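Local structure of PipY (Synechococcus elongatus, 5NLC) at residues Glu189-Met194 with Trp208-Thr213; Leu70-Ser75 with Ser90-Ala95. The protein binds pyridoxal 5'-phosphate, the active form of vitamin B6, and is probably involved in the homeostasis of this cofactor. All blocks are in the same frame, centred on the assembly; numbering follows the deposited sequence.

Interactions 1 and 2 lie at the C-terminal ends of the parallel strands of the modified TIM barrel of PipY, where the cofactor binds. Interaction 1 joins 189-194 to 208-213, the seventh strand to the eighth; interaction 2 joins the loop after the third strand to the end of the fourth. Their centres lie about 17 Å apart, yet they touch where Arg210 CD packs against Leu70 CD1 at 3.8 Å. Arg210, Gly212 and Thr213 bind pyridoxal 5'-phosphate in a complex of this protein; here the cofactor is absent. The side chain of Asn47, another cofactor ligand, lies about 4 Å from that of Leu70. The side chain of Arg210 is about 6 Å from that of Asn47.

Interaction 1: Glu189-Met194 with Trp208-Thr213; sequences ELSMGM and WIRVGT
Trp208 O is gripped from two directions: Met192 N donates to it across 3.3 Å, almost straight down the carbonyl bond (C=O...N 174°), and water 1 gives it a second hydrogen bond. That water also bonds Ser191 OG and accepts from Arg210 NH1 at 2.8 Å, lying in the guanidinium plane at its edge. Ser191 OG has a further partner in His89 ND1.

Two more backbone hydrogen bonds join the segments, Trp208 N to Leu190 O and, shortest of the three, Arg210 N to Gly193 O at 3.0 Å. Strands 189-191 and 208-211 run parallel, 23° apart. Their pairing joins the two outermost strands of the eight-stranded sheet, the seventh and eighth in chain order, and so closes the alanine racemase-like TIM barrel of fold type III.

Bent at chi3, the Arg210 side chain folds back over 189-194, with Gly193 O lying 3.6 Å above one guanidinium face. Met194 CB covers that face too, 3.6 Å from Arg210 NH2. From NH2 a hydrogen bond runs to water 2, which also accepts from Gly193 N.

Inside the barrel, Glu189 meets the Trp208 indole obliquely, carboxylate and ring planes 57° apart, with Glu189 CG 3.8 Å from Trp208 NE1. Glu189 OE1 is hydrogen-bonded to Thr207 OG1, while His43, His68, Trp87 and His89 pack edge-to-face with the indole.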
loop_
_atom_site.group_PDB
_atom_site.type_symbol
_atom_site.label_atom_id
_atom_site.label_comp_id
_atom_site.label_asym_id
_atom_site.label_seq_id
_atom_site.Cartn_x
_atom_site.Cartn_y
_atom_site.Cartn_z
ATOM N N GLU A 189 4.010 0.314 -9.664
ATOM C CA GLU A 189 2.900 -0.230 -8.845
ATOM C C GLU A 189 1.732 0.733 -8.786
ATOM O O GLU A 189 1.914 1.915 -8.738
ATOM C CB GLU A 189 3.323 -0.500 -7.378
ATOM C CG GLU A 189 4.547 -1.408 -7.243
ATOM C CD GLU A 189 4.406 -2.719 -7.983
ATOM O OE1 GLU A 189 3.313 -3.318 -8.005
ATOM O OE2 GLU A 189 5.376 -3.120 -8.645
ATOM N N LEU A 190 0.553 0.164 -8.687
ATOM C CA LEU A 190 -0.670 0.886 -8.407
ATOM C C LEU A 190 -1.385 0.202 -7.245
ATOM O O LEU A 190 -1.929 -0.893 -7.411
ATOM C CB LEU A 190 -1.550 0.886 -9.658
ATOM C CG LEU A 190 -1.201 1.849 -10.777
ATOM C CD1 LEU A 190 -2.049 1.582 -12.024
ATOM C CD2 LEU A 190 -1.199 3.299 -10.354
ATOM N N SER A 191 -1.387 0.870 -6.106
ATOM C CA SER A 191 -1.930 0.371 -4.872
ATOM C C SER A 191 -3.348 0.985 -4.778
ATOM O O SER A 191 -3.498 2.106 -4.411
ATOM C CB SER A 191 -1.096 0.782 -3.669
ATOM O OG SER A 191 -1.744 0.189 -2.551
ATOM N N MET A 192 -4.343 0.254 -5.233
ATOM C CA MET A 192 -5.719 0.732 -5.339
ATOM C C MET A 192 -6.632 -0.515 -5.327
ATOM O O MET A 192 -6.266 -1.523 -5.877
ATOM C CB MET A 192 -5.959 1.580 -6.617
ATOM C CG MET A 192 -5.611 0.931 -7.962
ATOM S SD MET A 192 -5.656 2.105 -9.372
ATOM C CE MET A 192 -5.539 1.038 -10.776
ATOM N N GLY A 193 -7.795 -0.420 -4.707
ATOM C CA GLY A 193 -8.759 -1.527 -4.638
ATOM C C GLY A 193 -8.836 -2.049 -3.205
ATOM O O GLY A 193 -7.850 -2.560 -2.696
ATOM N N MET A 194 -9.990 -1.897 -2.576
ATOM C CA MET A 194 -10.224 -2.339 -1.230
ATOM C C MET A 194 -11.419 -3.302 -1.244
ATOM O O MET A 194 -11.868 -3.733 -2.338
ATOM C CB MET A 194 -10.355 -1.145 -0.280
ATOM C CG MET A 194 -11.239 0.031 -0.677
ATOM S SD MET A 194 -12.987 -0.379 -0.747
ATOM C CE MET A 194 -13.440 -0.357 0.981
ATOM N N TRP A 208 -1.599 -3.928 -6.475
ATOM C CA TRP A 208 -1.735 -4.331 -5.084
ATOM C C TRP A 208 -3.173 -4.054 -4.709
ATOM O O TRP A 208 -3.565 -2.907 -4.814
ATOM C CB TRP A 208 -0.877 -3.464 -4.151
ATOM C CG TRP A 208 0.588 -3.651 -4.211
ATOM C CD1 TRP A 208 1.485 -2.702 -4.604
ATOM C CD2 TRP A 208 1.377 -4.760 -3.706
ATOM N NE1 TRP A 208 2.774 -3.144 -4.382
ATOM C CE2 TRP A 208 2.742 -4.425 -3.890
ATOM C CE3 TRP A 208 1.077 -5.990 -3.153
ATOM C CZ2 TRP A 208 3.781 -5.306 -3.562
ATOM C CZ3 TRP A 208 2.132 -6.874 -2.781
ATOM C CH2 TRP A 208 3.445 -6.541 -3.028
ATOM N N ILE A 209 -3.941 -5.063 -4.286
ATOM C CA ILE A 209 -5.243 -4.836 -3.707
ATOM C C ILE A 209 -5.273 -5.247 -2.221
ATOM O O ILE A 209 -4.445 -6.032 -1.787
ATOM C CB ILE A 209 -6.381 -5.553 -4.474
ATOM C CG1 ILE A 209 -6.205 -7.074 -4.456
ATOM C CG2 ILE A 209 -6.398 -5.041 -5.911
ATOM C CD1 ILE A 209 -7.362 -7.835 -5.014
ATOM N N ARG A 210 -6.260 -4.762 -1.503
ATOM C CA ARG A 210 -6.348 -4.876 -0.018
ATOM C C ARG A 210 -7.620 -5.569 0.338
ATOM O O ARG A 210 -8.692 -4.990 0.143
ATOM C CB ARG A 210 -6.404 -3.481 0.700
ATOM C CG ARG A 210 -5.358 -2.545 0.293
ATOM C CD ARG A 210 -5.330 -1.173 0.991
ATOM N NE ARG A 210 -6.451 -0.250 0.793
ATOM C CZ ARG A 210 -6.676 0.446 -0.316
ATOM N NH1 ARG A 210 -5.919 0.282 -1.407
ATOM N NH2 ARG A 210 -7.672 1.310 -0.344
ATOM N N VAL A 211 -7.545 -6.772 0.899
ATOM C CA VAL A 211 -8.753 -7.503 1.252
ATOM C C VAL A 211 -8.634 -8.078 2.659
ATOM O O VAL A 211 -7.564 -8.501 3.051
ATOM C CB VAL A 211 -9.006 -8.641 0.242
ATOM C CG1 VAL A 211 -9.286 -8.100 -1.149
ATOM C CG2 VAL A 211 -7.761 -9.504 0.125
ATOM N N GLY A 212 -9.735 -8.037 3.408
ATOM C CA GLY A 212 -9.704 -8.338 4.824
ATOM C C GLY A 212 -10.597 -9.528 5.104
ATOM O O GLY A 212 -10.187 -10.677 5.011
ATOM N N THR A 213 -11.867 -9.210 5.326
ATOM C CA THR A 213 -12.885 -10.209 5.608
ATOM C C THR A 213 -13.101 -11.268 4.524
ATOM O O THR A 213 -13.251 -12.471 4.852
ATOM C CB THR A 213 -14.158 -9.444 5.998
ATOM O OG1 THR A 213 -13.885 -8.836 7.275
ATOM C CG2 THR A 213 -15.394 -10.345 6.111
HETATM O O HOH W 1 -3.949 -1.416 -2.382
HETATM O O HOH W 2 -8.238 2.041 -3.132
#

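Interaction 2: Leu70-Ser75 with Ser90-Ala95; sequences LGKLQS and SVDSWA
Ser90 OG donates a short hydrogen bond of 2.6 Å to Gly71 O, tying the end of strand 87-91 to the loop that follows the neighbouring parallel strand 66-69. Both segments lie at the C-terminal ends of neighbouring strands of the modified TIM barrel: 70-75 leads from strand 66-69 to helix 78-84, and strand 87-91 runs through the other segment into helix 94-107, whose N-cap is Ser93. The hydroxyl approaches from above the peptide, 42° out of the carbonyl plane. With chi1 at 49°, OG sits between the backbone N and the carbonyl carbon of its own residue, which lets it reach Gly71 O.

Van der Waals contact is slight. Leu73 CB lies 4.1 Å from Ser90 OG, while Leu70 turns from this contact and packs on Asn47, a ligand of the cofactor.

Charge pairing takes place farther out, toward the surface. Lys72 leaves the loop pointing away from 90-95, but a bend at chi2 (68°) swings the extended remainder of its chain across Asp92, the two side chains meeting at about a right angle. Lys72 NZ reaches Asp92 OD2 at 3.2 Å, a salt bridge whose hydrogen bond is weak.

Water 3 links the backbones between these two bonds. It accepts from Leu73 N at 2.9 Å, donates to Ser90 O at 2.6 Å, and makes a weak third bond of 3.3 Å to Asp92 OD1, the carboxylate oxygen farther from Lys72 NZ.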
loop_
_atom_site.group_PDB
_atom_site.type_symbol
_atom_site.label_atom_id
_atom_site.label_comp_id
_atom_site.label_asym_id
_atom_site.label_seq_id
_atom_site.Cartn_x
_atom_site.Cartn_y
_atom_site.Cartn_z
ATOM N N LEU A 70 -0.790 0.422 5.564
ATOM C CA LEU A 70 -1.796 0.863 4.675
ATOM C C LEU A 70 -2.497 2.155 5.086
ATOM O O LEU A 70 -3.230 2.706 4.277
ATOM C CB LEU A 70 -2.835 -0.245 4.537
ATOM C CG LEU A 70 -2.325 -1.584 3.999
ATOM C CD1 LEU A 70 -3.481 -2.589 4.050
ATOM C CD2 LEU A 70 -1.706 -1.430 2.651
ATOM N N GLY A 71 -2.413 2.568 6.334
ATOM C CA GLY A 71 -3.150 3.714 6.779
ATOM C C GLY A 71 -2.229 4.886 7.045
ATOM O O GLY A 71 -1.018 4.814 6.827
ATOM N N LYS A 72 -2.826 5.922 7.617
ATOM C CA LYS A 72 -2.194 7.245 7.803
ATOM C C LYS A 72 -0.961 7.077 8.670
ATOM O O LYS A 72 -1.016 6.423 9.677
ATOM C CB LYS A 72 -3.200 8.160 8.500
ATOM C CG LYS A 72 -2.707 9.488 9.068
ATOM C CD LYS A 72 -2.289 10.435 7.958
ATOM C CE LYS A 72 -1.821 11.773 8.580
ATOM N NZ LYS A 72 -1.286 12.704 7.561
ATOM N N LEU A 73 0.131 7.705 8.312
ATOM C CA LEU A 73 1.360 7.566 9.083
ATOM C C LEU A 73 1.722 8.957 9.516
ATOM O O LEU A 73 1.976 9.812 8.676
ATOM C CB LEU A 73 2.455 6.961 8.227
ATOM C CG LEU A 73 3.846 6.886 8.863
ATOM C CD1 LEU A 73 3.826 6.178 10.228
ATOM C CD2 LEU A 73 4.888 6.263 7.948
ATOM N N GLN A 74 1.708 9.205 10.813
ATOM C CA GLN A 74 2.157 10.489 11.358
ATOM C C GLN A 74 3.654 10.555 11.350
ATOM O O GLN A 74 4.314 9.548 11.611
ATOM C CB GLN A 74 1.667 10.650 12.809
ATOM C CG GLN A 74 0.157 10.592 12.984
ATOM C CD GLN A 74 -0.576 11.638 12.167
ATOM O OE1 GLN A 74 -0.049 12.735 11.892
ATOM N NE2 GLN A 74 -1.814 11.315 11.773
ATOM N N SER A 75 4.201 11.747 11.090
ATOM C CA SER A 75 5.670 11.920 10.986
ATOM C C SER A 75 6.464 11.465 12.211
ATOM O O SER A 75 7.572 10.984 12.026
ATOM C CB SER A 75 6.049 13.355 10.585
ATOM O OG SER A 75 6.012 13.429 9.153
ATOM N N SER A 90 1.202 4.798 2.261
ATOM C CA SER A 90 0.452 5.979 2.533
ATOM C C SER A 90 1.364 7.164 2.612
ATOM O O SER A 90 1.228 8.014 3.500
ATOM C CB SER A 90 -0.264 5.793 3.860
ATOM O OG SER A 90 0.639 5.322 4.882
ATOM N N VAL A 91 2.359 7.239 1.754
ATOM C CA VAL A 91 3.247 8.404 1.830
ATOM C C VAL A 91 2.565 9.581 1.176
ATOM O O VAL A 91 2.474 9.639 -0.025
ATOM C CB VAL A 91 4.573 8.110 1.190
ATOM C CG1 VAL A 91 5.517 9.260 1.400
ATOM C CG2 VAL A 91 5.136 6.857 1.885
ATOM N N ASP A 92 2.031 10.471 1.987
ATOM C CA ASP A 92 1.110 11.486 1.522
ATOM C C ASP A 92 1.662 12.886 1.363
ATOM O O ASP A 92 0.923 13.820 1.027
ATOM C CB ASP A 92 -0.106 11.504 2.465
ATOM C CG ASP A 92 0.260 11.964 3.878
ATOM O OD1 ASP A 92 1.295 11.636 4.454
ATOM O OD2 ASP A 92 -0.528 12.703 4.419
ATOM N N SER A 93 2.950 13.068 1.585
ATOM C CA SER A 93 3.535 14.407 1.466
ATOM C C SER A 93 5.031 14.315 1.233
ATOM O O SER A 93 5.677 13.256 1.536
ATOM C CB SER A 93 3.313 15.173 2.769
ATOM O OG SER A 93 3.967 14.474 3.856
ATOM N N TRP A 94 5.579 15.433 0.781
ATOM C CA TRP A 94 7.011 15.541 0.638
ATOM C C TRP A 94 7.647 15.370 2.021
ATOM O O TRP A 94 8.643 14.635 2.199
ATOM C CB TRP A 94 7.420 16.908 0.028
ATOM C CG TRP A 94 8.819 17.179 0.301
ATOM C CD1 TRP A 94 9.305 17.990 1.244
ATOM C CD2 TRP A 94 9.954 16.519 -0.281
ATOM N NE1 TRP A 94 10.689 17.955 1.244
ATOM C CE2 TRP A 94 11.101 17.034 0.334
ATOM C CE3 TRP A 94 10.116 15.567 -1.280
ATOM C CZ2 TRP A 94 12.402 16.623 -0.023
ATOM C CZ3 TRP A 94 11.412 15.147 -1.611
ATOM C CH2 TRP A 94 12.513 15.682 -1.000
ATOM N N ALA A 95 7.124 16.076 3.028
ATOM C CA ALA A 95 7.713 15.971 4.368
ATOM C C ALA A 95 7.867 14.532 4.874
ATOM O O ALA A 95 8.886 14.161 5.438
ATOM C CB ALA A 95 6.843 16.712 5.355
HETATM O O HOH W 3 -0.015 8.840 5.618
#